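Local coordinates for nitrogenase molybdenum-iron protein alpha chain (Clostridium pasteurianum, PDB 4WES) that forms, with the beta chain, the nitrogenase component that reduces dinitrogen to ammonia at an iron-molybdenum cofactor, at residues E204-S209 against G233-A238. Numbering follows the deposited sequence.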
loop_
_atom_site.group_PDB
_atom_site.type_symbol
_atom_site.label_atom_id
_atom_site.label_comp_id
_atom_site.label_asym_id
_atom_site.label_seq_id
_atom_site.Cartn_x
_atom_site.Cartn_y
_atom_site.Cartn_z
ATOM N N GLU A 204 25.608 -39.653 -23.572
ATOM C CA GLU A 204 26.353 -39.608 -24.825
ATOM C C GLU A 204 26.785 -38.159 -25.080
ATOM O O GLU A 204 25.972 -37.258 -25.045
ATOM C CB GLU A 204 25.446 -40.085 -25.952
ATOM C CG GLU A 204 26.005 -40.148 -27.367
ATOM C CD GLU A 204 24.966 -40.573 -28.406
ATOM O OE1 GLU A 204 23.905 -41.131 -28.008
ATOM O OE2 GLU A 204 25.217 -40.322 -29.612
ATOM N N GLN A 205 28.063 -37.951 -25.373
ATOM C CA GLN A 205 28.565 -36.598 -25.650
ATOM C C GLN A 205 28.043 -36.101 -27.003
ATOM O O GLN A 205 28.073 -36.803 -28.012
ATOM C CB GLN A 205 30.077 -36.577 -25.653
ATOM C CG GLN A 205 30.704 -35.194 -25.808
ATOM C CD GLN A 205 32.173 -35.203 -25.476
ATOM O OE1 GLN A 205 32.650 -36.031 -24.664
ATOM N NE2 GLN A 205 32.905 -34.240 -26.038
ATOM N N LYS A 206 27.568 -34.863 -27.014
ATOM C CA LYS A 206 27.118 -34.201 -28.224
ATOM C C LYS A 206 28.240 -33.401 -28.874
ATOM O O LYS A 206 29.274 -33.101 -28.270
ATOM C CB LYS A 206 25.869 -33.315 -27.948
ATOM C CG LYS A 206 24.622 -34.098 -27.542
ATOM C CD LYS A 206 23.440 -33.216 -27.177
ATOM C CE LYS A 206 22.193 -34.063 -26.982
ATOM N NZ LYS A 206 21.020 -33.192 -26.701
ATOM N N LYS A 207 28.012 -33.023 -30.120
ATOM C CA LYS A 207 29.001 -32.256 -30.872
ATOM C C LYS A 207 29.139 -30.836 -30.308
ATOM O O LYS A 207 28.180 -30.267 -29.798
ATOM C CB LYS A 207 28.646 -32.174 -32.353
ATOM C CG LYS A 207 28.548 -33.522 -33.044
ATOM C CD LYS A 207 28.297 -33.314 -34.533
ATOM C CE LYS A 207 27.216 -34.244 -35.071
ATOM N NZ LYS A 207 27.611 -35.680 -35.065
ATOM N N TYR A 208 30.330 -30.274 -30.456
ATOM C CA TYR A 208 30.628 -28.917 -30.022
ATOM C C TYR A 208 30.237 -28.641 -28.580
ATOM O O TYR A 208 29.647 -27.605 -28.263
ATOM C CB TYR A 208 29.966 -27.907 -30.941
ATOM C CG TYR A 208 30.268 -28.152 -32.408
ATOM C CD1 TYR A 208 31.567 -28.123 -32.894
ATOM C CD2 TYR A 208 29.254 -28.435 -33.285
ATOM C CE1 TYR A 208 31.840 -28.349 -34.232
ATOM C CE2 TYR A 208 29.511 -28.684 -34.612
ATOM C CZ TYR A 208 30.803 -28.642 -35.074
ATOM O OH TYR A 208 31.020 -28.867 -36.409
ATOM N N SER A 209 30.570 -29.575 -27.706
ATOM C CA SER A 209 30.173 -29.496 -26.306
ATOM C C SER A 209 31.182 -28.723 -25.467
ATOM O O SER A 209 32.383 -28.994 -25.491
ATOM C CB SER A 209 29.968 -30.892 -25.717
ATOM O OG SER A 209 28.738 -31.489 -26.120
ATOM N N GLY A 233 25.975 -22.207 -32.074
ATOM C CA GLY A 233 25.918 -23.640 -32.371
ATOM C C GLY A 233 26.570 -24.541 -31.351
ATOM O O GLY A 233 26.625 -25.758 -31.577
ATOM N N TYR A 234 27.053 -24.006 -30.247
ATOM C CA TYR A 234 27.603 -24.856 -29.202
ATOM C C TYR A 234 26.515 -25.609 -28.466
ATOM O O TYR A 234 25.364 -25.140 -28.357
ATOM C CB TYR A 234 28.387 -24.019 -28.185
ATOM C CG TYR A 234 29.614 -23.353 -28.786
ATOM C CD1 TYR A 234 30.770 -24.090 -29.068
ATOM C CD2 TYR A 234 29.617 -21.999 -29.093
ATOM C CE1 TYR A 234 31.890 -23.506 -29.627
ATOM C CE2 TYR A 234 30.724 -21.402 -29.655
ATOM C CZ TYR A 234 31.858 -22.148 -29.934
ATOM O OH TYR A 234 32.969 -21.572 -30.480
ATOM N N HIS A 235 26.887 -26.750 -27.905
ATOM C CA HIS A 235 26.069 -27.448 -26.968
ATOM C C HIS A 235 26.609 -27.085 -25.585
ATOM O O HIS A 235 27.759 -27.403 -25.277
ATOM C CB HIS A 235 26.155 -28.968 -27.160
ATOM C CG HIS A 235 25.412 -29.712 -26.107
ATOM N ND1 HIS A 235 26.026 -30.551 -25.196
ATOM C CD2 HIS A 235 24.100 -29.715 -25.799
ATOM C CE1 HIS A 235 25.118 -31.046 -24.377
ATOM N NE2 HIS A 235 23.940 -30.559 -24.724
ATOM N N VAL A 236 25.781 -26.453 -24.747
ATOM C CA VAL A 236 26.214 -26.113 -23.413
ATOM C C VAL A 236 25.936 -27.315 -22.518
ATOM O O VAL A 236 24.838 -27.483 -21.985
ATOM C CB VAL A 236 25.594 -24.813 -22.871
ATOM C CG1 VAL A 236 26.190 -24.475 -21.521
ATOM C CG2 VAL A 236 25.796 -23.677 -23.853
ATOM N N ASN A 237 26.951 -28.163 -22.396
ATOM C CA ASN A 237 26.775 -29.440 -21.700
ATOM C C ASN A 237 26.402 -29.262 -20.233
ATOM O O ASN A 237 25.517 -29.927 -19.722
ATOM C CB ASN A 237 28.075 -30.238 -21.857
ATOM C CG ASN A 237 28.027 -31.558 -21.151
ATOM O OD1 ASN A 237 27.235 -32.439 -21.491
ATOM N ND2 ASN A 237 28.828 -31.684 -20.121
ATOM N N ALA A 238 27.109 -28.358 -19.555
ATOM C CA ALA A 238 26.842 -28.068 -18.160
ATOM C C ALA A 238 27.380 -26.702 -17.832
ATOM O O ALA A 238 28.402 -26.283 -18.366
ATOM C CB ALA A 238 27.519 -29.085 -17.251
HETATM O O HOH W 1 27.704 -33.467 -24.428
#
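Ser209 and His235 pair as parallel neighbours where two strands begin, and in the conformer described, one of two modelled, Ser209 OG takes part in three hydrogen bonds. It accepts one from His235 ND1, with Ser209 OG 3.0 Å away and tilted 18° from the imidazole plane, and Ser209 OG gives its own hydrogen to Lys206 O at 2.7 Å, bridging back to the carbonyl three residues earlier. A water supplies the third link: it donates to Ser209 OG at 2.8 Å and to Asn237 OD1 at 3.1 Å and accepts from Lys206 N, joining the loop backbone to the second strand. Asn237 ND2 is satisfied beyond the contact, by Asn211 OD1 and Asn251 O. The ring of His235 stands beside its own carbonyl carbon, CG anti to N (chi1 174°), which brings ND1 to Ser209 OG and one face against Lys206 CD. The extended chain of Lys206 crosses this ring at about a right angle, its CD making a CH-pi contact 3.8 Å from the His235 centroid; Asn237 N lies over the opposite face. In the backbone, His235 N donates to Tyr208 O at 2.9 Å and 166°. Tyr208 O also meets the edge of the Tyr234 ring and, at 3.6 Å, Tyr234 CA in a CA-H...O contact, while Ser209 CA makes another with His235 O. Tyr208 CB rests against Tyr234 CD1, and Tyr208 OH is hydrogen-bonded to Asp305 OD2. Both tyrosines also touch Leu308 of helix 306-334. Gly233, with positive phi, is the C-prime residue of a Schellman motif ending helix 221-232. Strand 209-215, helix 221-232 and strand 235-239 thus form a beta-alpha-beta crossover at one side of a four-stranded parallel sheet, the alternation of a Rossmann-like alpha/beta domain.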